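Local coordinates for protein SSD1 (PDB 7AM1), which binds mRNA untranslated regions and is implicated in translational repression and G1 control, as a non-enzymatic pseudonuclease of the RNase II family, at residues A40-D45 with V69-L74; L573-M578 with Y698-K703; H715-K720 with S837-D842; N723-T728 with L845-L850. All blocks are in the same frame, centred on the assembly; numbering follows the deposited sequence.

Contact 1 (A40-D45 with V69-L74); sequences AWVSTD and VAVELL
Val42 meets Val69 and Val71 almost entirely through methyl groups, and the contact is correspondingly small, burying 101 Å² over the two sides. One methyl, Val42 CG2, lies 3.8 Å from Val69 CG2; the other, Val42 CG1, lies 3.8 Å from Val71 CG1. The pairings are not exclusive, because Val42 CG2 also comes within 3.9 Å of Val71 CG1, so the isopropyl group of Val42 rests against one methyl from each partner. With chi1 at 173°, Val42 places CG1 opposite its backbone N and presents both methyls to the facing strand. The alternation of the extended strand explains the spacing on the other side: Val69 and Val71 both face Val42, while Ala70 between them turns away onto Val210. The CA atoms of Val42 and Val69 are 7.9 Å apart, and no hydrogen bond joins the segments, which places the contact across an interior rather than between paired strands. The strand order 1-2-3-5-4, in a family whose members begin with cold-shock domains, is consistent with an OB-type fold. Strand 39-43 pairs with strands 26-32 and 52-55, whose Leu30 and Ile54 border Val42.

Contact 2 (L573-M578 with Y698-K703); sequences LLRRQM and YCNFKK
Arg575, on the extended strand 573-576, faces Asn700 and Lys703 on one flank of helix 689-725, with 9.8 Å between the CA atoms of Arg575 and Asn700. That separation is spanned by side chains and one water. Arg575 starts with CG opposite the backbone N (chi1 -176°) and stays extended as far as NE, which carries its guanidinium to the helix. The guanidinium and the Asn700 amide are turned 45° to each other, and Arg575 NH1 is 4.0 Å from Asn700 OD1. A water mediates instead: it accepts from Arg575 NH1 at 2.7 Å, lying in the guanidinium plane at its edge, and donates to Asn700 OD1 at 2.8 Å. The two bonds meet at about 93° at the water, a sharp corner that accounts for the distance between the atoms it links. Asn700 OD1 is gripped a second time by the backbone N of Tyr636. Lys703 approaches differently, laying its aliphatic end over one guanidinium face, with CE 3.9 Å from Arg575 NH2. Its chain then bends at its last torsion, and NZ is 5.2 Å from Arg575 NH2. The like charges are probably offset by nearby carboxylates: Arg575 NE forms a salt bridge with Asp529, and Lys703 NZ with Asp530 and Glu531. All three touching side chains are buried. The arrangement is a buried polar cluster, with a water bridge and separate salt bridges, joining the small antiparallel sheet 573-576/635-638 of the RNB region to the long helix 689-725.

Contact 3 (H715-K720 with S837-D842); sequences HLLLCK and SKELSD
Leu717 and Lys720 of helix 689-725 face Glu839 and Leu840 of helix 834-842 across a wide antiparallel pairing: the short axes come no closer than 12.5 Å, their N-to-C directions differ by 150°, and the nearest CA atoms, those of Leu717 and Leu840, are 9.4 Å apart. The contact is made by the ends of the side chains. The polar part is a salt bridge in which Lys720 NZ stands 2.6 Å from Glu839 OE1. The ammonium nitrogen sits in front of the carboxylate, since Glu839 OE2 is also only 3.0 Å from Lys720 NZ. Lys720 and Glu839 reach for each other head-on. Glu839 runs out with CG opposite its backbone N (chi1 -174°) and remains extended beyond it, whereas Lys720 is bent at both chi3 and chi4. Here the C-terminal part of the long helix 689-725 is met by a helix from the connection between strands 777-782 and 872-875, part of the elaborated S1-like OB region expected of this family at the C-terminus. Beside the ion pair, on the buried side, Leu717 divides its branches. CD1 packs 3.8 Å from the carboxylate oxygen Glu839 OE1, while CD2 makes the apolar pair, 4.0 Å from Leu840 CD2, the leucines lying alongside and pointing contrary ways. Both leucines are buried, while Lys720 is exposed and Glu839 partly so, which puts the charges toward the solvent edge. Leu717 also packs on Leu845 and Gln424, and Leu840 on Ile832.

Contact 4 (N723-T728 with L845-L850); sequences NDMGNT and LTVPNL
Met725, at the end of helix 689-725, meets Val847, Pro848 and Leu850 of an irregular segment, and it alone contributes 85 of the 145 Å² buried here. The tight part is at its methyl: CE lies 3.6 Å from the carbonyl O of Pro848 and 4.1 Å from Leu850 CD2. The sulfur takes the other end of the row, Met725 SD being 4.2 Å from Pro848 CD. The bend at chi3 (67°) turns CE away from the extended line of the chain, so the sulfur and the methyl serve different partners. Val847, Pro848 and Leu850 have backbone angles close to polyproline II, and their side chains are directed at the helix end while that of Asn849 points away. Gly726 is the first residue to leave helical geometry, so the contact falls where the long helix stops and the chain heads for strand 732-741 of the C-terminal OB-type region. Strand 732-741 adds to the packing, Leu732 on Met725 and Thr734 on Leu850. The proline ring further packs on Leu718 and Thr721 of the same helix. Toward solvent the contact fades. Val847, partly exposed, sits at the margin and touches more loosely than the methyl's partners do, its CG1 lying 4.3 Å from Met725 SD. Beyond it Thr846 is exposed, as are Asn727 and Thr728 past the helix end. A weak backbone hydrogen bond, 3.2 Å from Asn727 N to Asp724 O, marks the turn, and no hydrogen bond crosses the contact.

Helix 689-725 is the common element: contact 2 uses its earlier part, and contacts 3 and 4 its C-terminal turns, so contacts 2 and 3 lie about 31 Å apart between centres. Contacts 3 and 4 interlock, with centres about 9 Å apart and alternating segments; Leu840 O and Leu845 N, at 2.7 Å, form a probable hydrogen bond, and Leu840 CD1 lies 4.0 Å from Val847 CG2. Contact 1 belongs to a separate N-terminal five-stranded sheet, about 44 Å from contact 4 between centres, yet it touches contact 2 where Asp45 CB packs 3.5 Å from Arg576 NH2. Together they trace the chain from a probable cold-shock region through the RNB region to the C-terminal OB region.

Contact 1 (A40-D45 with V69-L74)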
loop_
_atom_site.group_PDB
_atom_site.type_symbol
_atom_site.label_atom_id
_atom_site.label_comp_id
_atom_site.label_asym_id
_atom_site.label_seq_id
_atom_site.Cartn_x
_atom_site.Cartn_y
_atom_site.Cartn_z
ATOM N N ALA A 40 -1.820 19.125 8.876
ATOM C CA ALA A 40 -1.098 17.901 9.181
ATOM C C ALA A 40 -1.657 17.332 10.474
ATOM O O ALA A 40 -2.307 18.035 11.254
ATOM C CB ALA A 40 0.408 18.148 9.306
ATOM N N TRP A 41 -1.400 16.047 10.684
ATOM C CA TRP A 41 -1.772 15.358 11.909
ATOM C C TRP A 41 -0.533 14.726 12.519
ATOM O O TRP A 41 0.409 14.355 11.814
ATOM C CB TRP A 41 -2.843 14.294 11.627
ATOM C CG TRP A 41 -4.093 14.899 11.070
ATOM C CD1 TRP A 41 -4.346 15.182 9.760
ATOM C CD2 TRP A 41 -5.263 15.294 11.798
ATOM N NE1 TRP A 41 -5.593 15.739 9.627
ATOM C CE2 TRP A 41 -6.180 15.814 10.863
ATOM C CE3 TRP A 41 -5.624 15.258 13.149
ATOM C CZ2 TRP A 41 -7.433 16.295 11.233
ATOM C CZ3 TRP A 41 -6.871 15.737 13.514
ATOM C CH2 TRP A 41 -7.760 16.248 12.559
ATOM N N VAL A 42 -0.532 14.621 13.841
ATOM C CA VAL A 42 0.516 13.912 14.560
ATOM C C VAL A 42 -0.146 12.768 15.308
ATOM O O VAL A 42 -0.976 12.998 16.198
ATOM C CB VAL A 42 1.288 14.839 15.508
ATOM C CG1 VAL A 42 2.248 14.038 16.366
ATOM C CG2 VAL A 42 2.039 15.897 14.704
ATOM N N SER A 43 0.202 11.544 14.937
ATOM C CA SER A 43 -0.362 10.359 15.565
ATOM C C SER A 43 0.463 9.973 16.783
ATOM O O SER A 43 1.694 9.899 16.712
ATOM C CB SER A 43 -0.420 9.196 14.576
ATOM O OG SER A 43 0.856 8.946 14.015
ATOM N N THR A 44 -0.219 9.752 17.898
ATOM C CA THR A 44 0.419 9.305 19.124
ATOM C C THR A 44 0.419 7.780 19.167
ATOM O O THR A 44 -0.512 7.127 18.688
ATOM C CB THR A 44 -0.310 9.866 20.342
ATOM O OG1 THR A 44 -1.678 9.439 20.321
ATOM C CG2 THR A 44 -0.274 11.383 20.326
ATOM N N ASP A 45 1.482 7.215 19.736
ATOM C CA ASP A 45 1.566 5.766 19.929
ATOM C C ASP A 45 0.874 5.398 21.241
ATOM O O ASP A 45 1.489 4.963 22.216
ATOM C CB ASP A 45 3.018 5.306 19.908
ATOM N N VAL A 69 8.072 14.196 15.962
ATOM C CA VAL A 69 8.046 15.573 16.437
ATOM C C VAL A 69 7.539 15.617 17.870
ATOM O O VAL A 69 6.792 14.741 18.320
ATOM C CB VAL A 69 7.171 16.473 15.534
ATOM C CG1 VAL A 69 7.799 16.616 14.161
ATOM C CG2 VAL A 69 5.756 15.903 15.419
ATOM N N ALA A 70 7.977 16.643 18.593
ATOM C CA ALA A 70 7.400 17.022 19.874
ATOM C C ALA A 70 6.397 18.142 19.638
ATOM O O ALA A 70 6.734 19.158 19.020
ATOM C CB ALA A 70 8.490 17.475 20.847
ATOM N N VAL A 71 5.161 17.948 20.095
ATOM C CA VAL A 71 4.099 18.925 19.884
ATOM C C VAL A 71 3.598 19.406 21.241
ATOM O O VAL A 71 3.495 18.623 22.192
ATOM C CB VAL A 71 2.938 18.371 19.026
ATOM C CG1 VAL A 71 3.417 17.217 18.155
ATOM C CG2 VAL A 71 1.752 17.964 19.885
ATOM N N GLU A 72 3.316 20.702 21.326
ATOM C CA GLU A 72 2.656 21.302 22.476
ATOM C C GLU A 72 1.187 21.525 22.142
ATOM O O GLU A 72 0.864 22.113 21.104
ATOM C CB GLU A 72 3.326 22.622 22.858
ATOM C CG GLU A 72 2.650 23.351 23.998
ATOM C CD GLU A 72 3.318 24.668 24.316
ATOM O OE1 GLU A 72 3.317 25.564 23.446
ATOM O OE2 GLU A 72 3.853 24.803 25.436
ATOM N N LEU A 73 0.302 21.038 23.009
ATOM C CA LEU A 73 -1.128 21.127 22.755
ATOM C C LEU A 73 -1.618 22.566 22.894
ATOM O O LEU A 73 -1.020 23.396 23.585
ATOM C CB LEU A 73 -1.896 20.217 23.714
ATOM N N LEU A 74 -2.727 22.855 22.213
ATOM C CA LEU A 74 -3.335 24.176 22.217
ATOM C C LEU A 74 -4.837 24.049 22.422
ATOM O O LEU A 74 -5.445 23.034 22.068
ATOM C CB LEU A 74 -3.078 24.933 20.906
ATOM C CG LEU A 74 -1.650 25.353 20.564
ATOM C CD1 LEU A 74 -1.643 26.099 19.236
ATOM C CD2 LEU A 74 -1.053 26.208 21.663
#

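Contact 2 (L573-M578 with Y698-K703)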
loop_
_atom_site.group_PDB
_atom_site.type_symbol
_atom_site.label_atom_id
_atom_site.label_comp_id
_atom_site.label_asym_id
_atom_site.label_seq_id
_atom_site.Cartn_x
_atom_site.Cartn_y
_atom_site.Cartn_z
ATOM N N LEU A 573 12.323 -8.074 18.782
ATOM C CA LEU A 573 11.840 -7.290 17.649
ATOM C C LEU A 573 10.491 -7.870 17.245
ATOM O O LEU A 573 10.412 -9.014 16.783
ATOM C CB LEU A 573 12.823 -7.312 16.484
ATOM C CG LEU A 573 12.460 -6.400 15.300
ATOM C CD1 LEU A 573 13.623 -6.329 14.325
ATOM C CD2 LEU A 573 11.195 -6.827 14.554
ATOM N N LEU A 574 9.436 -7.102 17.454
ATOM C CA LEU A 574 8.067 -7.519 17.215
ATOM C C LEU A 574 7.446 -6.616 16.152
ATOM O O LEU A 574 8.084 -5.699 15.631
ATOM C CB LEU A 574 7.280 -7.478 18.526
ATOM C CG LEU A 574 7.840 -8.378 19.634
ATOM C CD1 LEU A 574 7.083 -8.166 20.939
ATOM C CD2 LEU A 574 7.784 -9.836 19.220
ATOM N N ARG A 575 6.180 -6.874 15.838
ATOM C CA ARG A 575 5.466 -6.102 14.828
ATOM C C ARG A 575 4.031 -5.932 15.291
ATOM O O ARG A 575 3.364 -6.918 15.616
ATOM C CB ARG A 575 5.522 -6.791 13.463
ATOM C CG ARG A 575 4.885 -6.001 12.331
ATOM C CD ARG A 575 5.335 -6.559 10.996
ATOM N NE ARG A 575 4.768 -5.846 9.858
ATOM C CZ ARG A 575 5.247 -4.708 9.365
ATOM N NH1 ARG A 575 6.298 -4.110 9.917
ATOM N NH2 ARG A 575 4.657 -4.157 8.316
ATOM N N ARG A 576 3.577 -4.690 15.371
ATOM C CA ARG A 576 2.224 -4.410 15.814
ATOM C C ARG A 576 1.492 -3.596 14.759
ATOM O O ARG A 576 2.080 -3.101 13.798
ATOM C CB ARG A 576 2.216 -3.674 17.156
ATOM C CG ARG A 576 2.807 -2.272 17.139
ATOM C CD ARG A 576 2.692 -1.704 18.530
ATOM N NE ARG A 576 3.069 -0.301 18.611
ATOM C CZ ARG A 576 2.593 0.544 19.519
ATOM N NH1 ARG A 576 1.698 0.133 20.410
ATOM N NH2 ARG A 576 3.004 1.805 19.530
ATOM N N GLN A 577 0.186 -3.466 14.959
ATOM C CA GLN A 577 -0.665 -2.726 14.035
ATOM C C GLN A 577 -1.825 -2.184 14.849
ATOM O O GLN A 577 -2.598 -2.960 15.420
ATOM C CB GLN A 577 -1.147 -3.621 12.896
ATOM C CG GLN A 577 -1.594 -2.869 11.656
ATOM C CD GLN A 577 -3.065 -2.519 11.676
ATOM O OE1 GLN A 577 -3.875 -3.220 12.283
ATOM N NE2 GLN A 577 -3.423 -1.445 10.982
ATOM N N MET A 578 -1.918 -0.860 14.936
ATOM C CA MET A 578 -2.832 -0.237 15.878
ATOM C C MET A 578 -4.249 -0.204 15.325
ATOM O O MET A 578 -4.473 -0.038 14.123
ATOM C CB MET A 578 -2.367 1.181 16.217
ATOM C CG MET A 578 -2.565 1.546 17.686
ATOM S SD MET A 578 -1.546 2.933 18.238
ATOM N N TYR A 698 14.212 2.121 11.066
ATOM C CA TYR A 698 14.724 2.134 9.700
ATOM C C TYR A 698 14.041 1.064 8.851
ATOM O O TYR A 698 13.697 1.312 7.686
ATOM C CB TYR A 698 16.239 1.933 9.701
ATOM C CG TYR A 698 16.864 2.103 8.335
ATOM C CD1 TYR A 698 17.030 3.367 7.779
ATOM C CD2 TYR A 698 17.284 1.005 7.599
ATOM C CE1 TYR A 698 17.593 3.527 6.533
ATOM C CE2 TYR A 698 17.849 1.157 6.347
ATOM C CZ TYR A 698 18.005 2.420 5.823
ATOM O OH TYR A 698 18.570 2.579 4.579
ATOM N N CYS A 699 13.855 -0.139 9.407
ATOM C CA CYS A 699 13.121 -1.177 8.688
ATOM C C CYS A 699 11.721 -0.701 8.328
ATOM O O CYS A 699 11.237 -0.953 7.220
ATOM C CB CYS A 699 13.035 -2.460 9.518
ATOM S SG CYS A 699 14.571 -3.412 9.658
ATOM N N ASN A 700 11.048 -0.022 9.260
ATOM C CA ASN A 700 9.731 0.532 8.969
ATOM C C ASN A 700 9.804 1.489 7.789
ATOM O O ASN A 700 8.974 1.443 6.875
ATOM C CB ASN A 700 9.187 1.263 10.196
ATOM C CG ASN A 700 8.702 0.325 11.273
ATOM O OD1 ASN A 700 8.270 -0.797 10.994
ATOM N ND2 ASN A 700 8.777 0.777 12.520
ATOM N N PHE A 701 10.791 2.383 7.801
ATOM C CA PHE A 701 10.903 3.373 6.739
ATOM C C PHE A 701 11.079 2.705 5.383
ATOM O O PHE A 701 10.341 2.994 4.434
ATOM C CB PHE A 701 12.066 4.318 7.045
ATOM C CG PHE A 701 12.361 5.288 5.945
ATOM C CD1 PHE A 701 11.566 6.405 5.755
ATOM C CD2 PHE A 701 13.457 5.100 5.119
ATOM C CE1 PHE A 701 11.839 7.300 4.741
ATOM C CE2 PHE A 701 13.741 6.005 4.107
ATOM C CZ PHE A 701 12.930 7.102 3.920
ATOM N N LYS A 702 12.048 1.797 5.276
ATOM C CA LYS A 702 12.331 1.177 3.987
ATOM C C LYS A 702 11.204 0.244 3.551
ATOM O O LYS A 702 10.947 0.113 2.350
ATOM C CB LYS A 702 13.671 0.443 4.045
ATOM C CG LYS A 702 14.835 1.364 4.441
ATOM C CD LYS A 702 15.386 2.237 3.300
ATOM C CE LYS A 702 15.713 1.460 2.036
ATOM N NZ LYS A 702 16.801 2.108 1.246
ATOM N N LYS A 703 10.536 -0.428 4.495
ATOM C CA LYS A 703 9.442 -1.322 4.124
ATOM C C LYS A 703 8.241 -0.539 3.610
ATOM O O LYS A 703 7.629 -0.914 2.604
ATOM C CB LYS A 703 9.044 -2.187 5.320
ATOM C CG LYS A 703 7.937 -3.174 5.020
ATOM C CD LYS A 703 8.027 -4.388 5.944
ATOM C CE LYS A 703 7.020 -5.446 5.561
ATOM N NZ LYS A 703 7.330 -5.997 4.213
HETATM O O HOH W 1 7.294 -1.915 8.626
#

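Contact 3 (H715-K720 with S837-D842)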
loop_
_atom_site.group_PDB
_atom_site.type_symbol
_atom_site.label_atom_id
_atom_site.label_comp_id
_atom_site.label_asym_id
_atom_site.label_seq_id
_atom_site.Cartn_x
_atom_site.Cartn_y
_atom_site.Cartn_z
ATOM N N HIS A 715 0.212 1.266 -10.368
ATOM C CA HIS A 715 -0.605 2.363 -10.868
ATOM C C HIS A 715 -0.124 2.816 -12.233
ATOM O O HIS A 715 -0.930 3.083 -13.132
ATOM C CB HIS A 715 -0.557 3.520 -9.867
ATOM C CG HIS A 715 -1.271 4.753 -10.322
ATOM N ND1 HIS A 715 -0.657 5.727 -11.080
ATOM C CD2 HIS A 715 -2.539 5.181 -10.115
ATOM C CE1 HIS A 715 -1.519 6.697 -11.328
ATOM N NE2 HIS A 715 -2.668 6.390 -10.753
ATOM N N LEU A 716 1.194 2.883 -12.410
ATOM C CA LEU A 716 1.769 3.311 -13.677
ATOM C C LEU A 716 1.371 2.360 -14.800
ATOM O O LEU A 716 0.877 2.791 -15.847
ATOM C CB LEU A 716 3.287 3.396 -13.529
ATOM C CG LEU A 716 4.144 3.826 -14.711
ATOM C CD1 LEU A 716 3.819 5.271 -15.095
ATOM C CD2 LEU A 716 5.620 3.668 -14.366
ATOM N N LEU A 717 1.573 1.057 -14.594
ATOM C CA LEU A 717 1.249 0.085 -15.631
ATOM C C LEU A 717 -0.251 -0.018 -15.859
ATOM O O LEU A 717 -0.689 -0.256 -16.990
ATOM C CB LEU A 717 1.821 -1.277 -15.257
ATOM C CG LEU A 717 1.688 -2.398 -16.285
ATOM C CD1 LEU A 717 2.223 -1.964 -17.639
ATOM C CD2 LEU A 717 2.408 -3.648 -15.784
ATOM N N LEU A 718 -1.051 0.165 -14.805
ATOM C CA LEU A 718 -2.501 0.126 -14.956
ATOM C C LEU A 718 -3.001 1.291 -15.801
ATOM O O LEU A 718 -3.903 1.123 -16.631
ATOM C CB LEU A 718 -3.168 0.143 -13.581
ATOM C CG LEU A 718 -4.696 0.145 -13.614
ATOM C CD1 LEU A 718 -5.222 -1.084 -14.333
ATOM C CD2 LEU A 718 -5.255 0.232 -12.206
ATOM N N CYS A 719 -2.438 2.482 -15.596
ATOM C CA CYS A 719 -2.831 3.631 -16.402
ATOM C C CYS A 719 -2.496 3.403 -17.869
ATOM O O CYS A 719 -3.293 3.726 -18.757
ATOM C CB CYS A 719 -2.142 4.892 -15.884
ATOM S SG CYS A 719 -2.821 5.509 -14.346
ATOM N N LYS A 720 -1.314 2.853 -18.142
ATOM C CA LYS A 720 -0.945 2.501 -19.508
ATOM C C LYS A 720 -1.913 1.483 -20.101
ATOM O O LYS A 720 -2.271 1.569 -21.284
ATOM C CB LYS A 720 0.481 1.961 -19.508
ATOM C CG LYS A 720 1.008 1.511 -20.849
ATOM C CD LYS A 720 2.488 1.180 -20.713
ATOM C CE LYS A 720 2.918 0.056 -21.634
ATOM N NZ LYS A 720 3.843 -0.879 -20.931
ATOM N N SER A 837 -0.478 -6.817 -24.748
ATOM C CA SER A 837 -0.914 -8.138 -24.314
ATOM C C SER A 837 0.277 -9.077 -24.170
ATOM O O SER A 837 0.340 -9.876 -23.228
ATOM C CB SER A 837 -1.935 -8.698 -25.299
ATOM O OG SER A 837 -2.597 -9.817 -24.747
ATOM N N LYS A 838 1.241 -8.985 -25.090
ATOM C CA LYS A 838 2.473 -9.753 -24.954
ATOM C C LYS A 838 3.255 -9.314 -23.721
ATOM O O LYS A 838 3.776 -10.153 -22.974
ATOM C CB LYS A 838 3.321 -9.596 -26.218
ATOM C CG LYS A 838 4.639 -10.363 -26.205
ATOM C CD LYS A 838 4.418 -11.863 -26.079
ATOM N N GLU A 839 3.342 -8.004 -23.488
ATOM C CA GLU A 839 4.084 -7.500 -22.338
ATOM C C GLU A 839 3.501 -8.037 -21.038
ATOM O O GLU A 839 4.228 -8.560 -20.186
ATOM C CB GLU A 839 4.073 -5.971 -22.343
ATOM C CG GLU A 839 4.936 -5.328 -21.265
ATOM C CD GLU A 839 4.889 -3.809 -21.317
ATOM O OE1 GLU A 839 4.749 -3.175 -20.250
ATOM O OE2 GLU A 839 4.986 -3.249 -22.430
ATOM N N LEU A 840 2.182 -7.917 -20.869
ATOM C CA LEU A 840 1.546 -8.390 -19.646
ATOM C C LEU A 840 1.710 -9.895 -19.485
ATOM O O LEU A 840 1.914 -10.389 -18.370
ATOM C CB LEU A 840 0.067 -8.009 -19.650
ATOM C CG LEU A 840 -0.221 -6.508 -19.741
ATOM C CD1 LEU A 840 -1.713 -6.252 -19.612
ATOM C CD2 LEU A 840 0.547 -5.743 -18.675
ATOM N N SER A 841 1.609 -10.641 -20.588
ATOM C CA SER A 841 1.796 -12.086 -20.532
ATOM C C SER A 841 3.199 -12.426 -20.043
ATOM O O SER A 841 3.375 -13.286 -19.171
ATOM C CB SER A 841 1.528 -12.694 -21.909
ATOM O OG SER A 841 1.782 -14.087 -21.917
ATOM N N ASP A 842 4.214 -11.753 -20.594
ATOM C CA ASP A 842 5.585 -11.980 -20.151
ATOM C C ASP A 842 5.734 -11.697 -18.660
ATOM O O ASP A 842 6.420 -12.434 -17.944
ATOM C CB ASP A 842 6.546 -11.106 -20.956
ATOM C CG ASP A 842 6.595 -11.486 -22.423
ATOM O OD1 ASP A 842 6.339 -12.665 -22.750
ATOM O OD2 ASP A 842 6.884 -10.597 -23.252
#

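Contact 4 (N723-T728 with L845-L850)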
loop_
_atom_site.group_PDB
_atom_site.type_symbol
_atom_site.label_atom_id
_atom_site.label_comp_id
_atom_site.label_asym_id
_atom_site.label_seq_id
_atom_site.Cartn_x
_atom_site.Cartn_y
_atom_site.Cartn_z
ATOM N N ASN A 723 -5.324 3.053 -20.915
ATOM C CA ASN A 723 -5.293 3.873 -22.120
ATOM C C ASN A 723 -5.112 3.034 -23.379
ATOM O O ASN A 723 -5.572 3.426 -24.458
ATOM C CB ASN A 723 -4.181 4.915 -22.028
ATOM C CG ASN A 723 -4.540 6.064 -21.109
ATOM O OD1 ASN A 723 -5.703 6.250 -20.750
ATOM N ND2 ASN A 723 -3.543 6.856 -20.740
ATOM N N ASP A 724 -4.428 1.897 -23.266
ATOM C CA ASP A 724 -4.293 0.998 -24.406
ATOM C C ASP A 724 -5.615 0.308 -24.708
ATOM O O ASP A 724 -5.962 0.106 -25.876
ATOM C CB ASP A 724 -3.187 -0.019 -24.120
ATOM C CG ASP A 724 -2.999 -1.026 -25.241
ATOM O OD1 ASP A 724 -3.926 -1.825 -25.494
ATOM O OD2 ASP A 724 -1.909 -1.034 -25.853
ATOM N N MET A 725 -6.376 -0.042 -23.666
ATOM C CA MET A 725 -7.697 -0.619 -23.872
ATOM C C MET A 725 -8.636 0.363 -24.558
ATOM O O MET A 725 -9.536 -0.056 -25.296
ATOM C CB MET A 725 -8.284 -1.061 -22.531
ATOM C CG MET A 725 -7.587 -2.273 -21.922
ATOM S SD MET A 725 -8.068 -2.581 -20.209
ATOM C CE MET A 725 -9.787 -3.059 -20.364
ATOM N N GLY A 726 -8.451 1.662 -24.328
ATOM C CA GLY A 726 -9.233 2.665 -25.026
ATOM C C GLY A 726 -8.417 3.454 -26.031
ATOM O O GLY A 726 -8.626 4.660 -26.200
ATOM N N ASN A 727 -7.498 2.776 -26.723
ATOM C CA ASN A 727 -6.564 3.462 -27.612
ATOM C C ASN A 727 -7.277 4.274 -28.692
ATOM O O ASN A 727 -6.777 5.330 -29.099
ATOM C CB ASN A 727 -5.596 2.457 -28.243
ATOM C CG ASN A 727 -6.304 1.305 -28.930
ATOM O OD1 ASN A 727 -7.413 1.457 -29.444
ATOM N ND2 ASN A 727 -5.663 0.139 -28.941
ATOM N N THR A 728 -8.435 3.812 -29.172
ATOM C CA THR A 728 -9.155 4.526 -30.223
ATOM C C THR A 728 -10.218 5.473 -29.683
ATOM O O THR A 728 -10.615 6.409 -30.386
ATOM C CB THR A 728 -9.830 3.545 -31.191
ATOM O OG1 THR A 728 -10.813 2.763 -30.496
ATOM C CG2 THR A 728 -8.799 2.617 -31.822
ATOM N N LEU A 845 0.883 -11.072 -15.928
ATOM C CA LEU A 845 -0.197 -10.217 -15.460
ATOM C C LEU A 845 -1.461 -10.511 -16.260
ATOM O O LEU A 845 -1.413 -11.109 -17.337
ATOM C CB LEU A 845 0.185 -8.741 -15.593
ATOM C CG LEU A 845 1.459 -8.309 -14.866
ATOM C CD1 LEU A 845 1.870 -6.908 -15.309
ATOM C CD2 LEU A 845 1.260 -8.352 -13.368
ATOM N N THR A 846 -2.598 -10.068 -15.727
ATOM C CA THR A 846 -3.904 -10.329 -16.326
ATOM C C THR A 846 -4.564 -9.017 -16.727
ATOM O O THR A 846 -4.606 -8.069 -15.935
ATOM C CB THR A 846 -4.801 -11.099 -15.352
ATOM O OG1 THR A 846 -4.214 -12.375 -15.077
ATOM C CG2 THR A 846 -6.193 -11.308 -15.937
ATOM N N VAL A 847 -5.084 -8.972 -17.951
ATOM C CA VAL A 847 -5.755 -7.764 -18.446
ATOM C C VAL A 847 -7.005 -7.508 -17.613
ATOM O O VAL A 847 -7.785 -8.447 -17.364
ATOM C CB VAL A 847 -6.122 -7.922 -19.935
ATOM C CG1 VAL A 847 -6.757 -6.636 -20.464
ATOM C CG2 VAL A 847 -4.900 -8.302 -20.769
ATOM N N PRO A 848 -7.271 -6.276 -17.179
ATOM C CA PRO A 848 -8.513 -6.021 -16.439
ATOM C C PRO A 848 -9.740 -6.318 -17.292
ATOM O O PRO A 848 -9.744 -6.125 -18.509
ATOM C CB PRO A 848 -8.422 -4.531 -16.085
ATOM C CG PRO A 848 -6.970 -4.198 -16.185
ATOM C CD PRO A 848 -6.437 -5.066 -17.282
ATOM N N ASN A 849 -10.787 -6.807 -16.632
ATOM C CA ASN A 849 -12.069 -7.072 -17.268
ATOM C C ASN A 849 -13.021 -5.911 -17.026
ATOM O O ASN A 849 -13.066 -5.352 -15.927
ATOM C CB ASN A 849 -12.689 -8.360 -16.727
ATOM C CG ASN A 849 -11.893 -9.583 -17.096
ATOM O OD1 ASN A 849 -11.317 -9.655 -18.183
ATOM N ND2 ASN A 849 -11.841 -10.550 -16.190
ATOM N N LEU A 850 -13.773 -5.543 -18.053
ATOM C CA LEU A 850 -14.805 -4.535 -17.885
ATOM C C LEU A 850 -16.042 -5.149 -17.243
ATOM O O LEU A 850 -16.324 -6.340 -17.404
ATOM C CB LEU A 850 -15.175 -3.911 -19.229
ATOM C CG LEU A 850 -14.065 -3.162 -19.965
ATOM C CD1 LEU A 850 -14.573 -2.615 -21.283
ATOM C CD2 LEU A 850 -13.544 -2.040 -19.105
#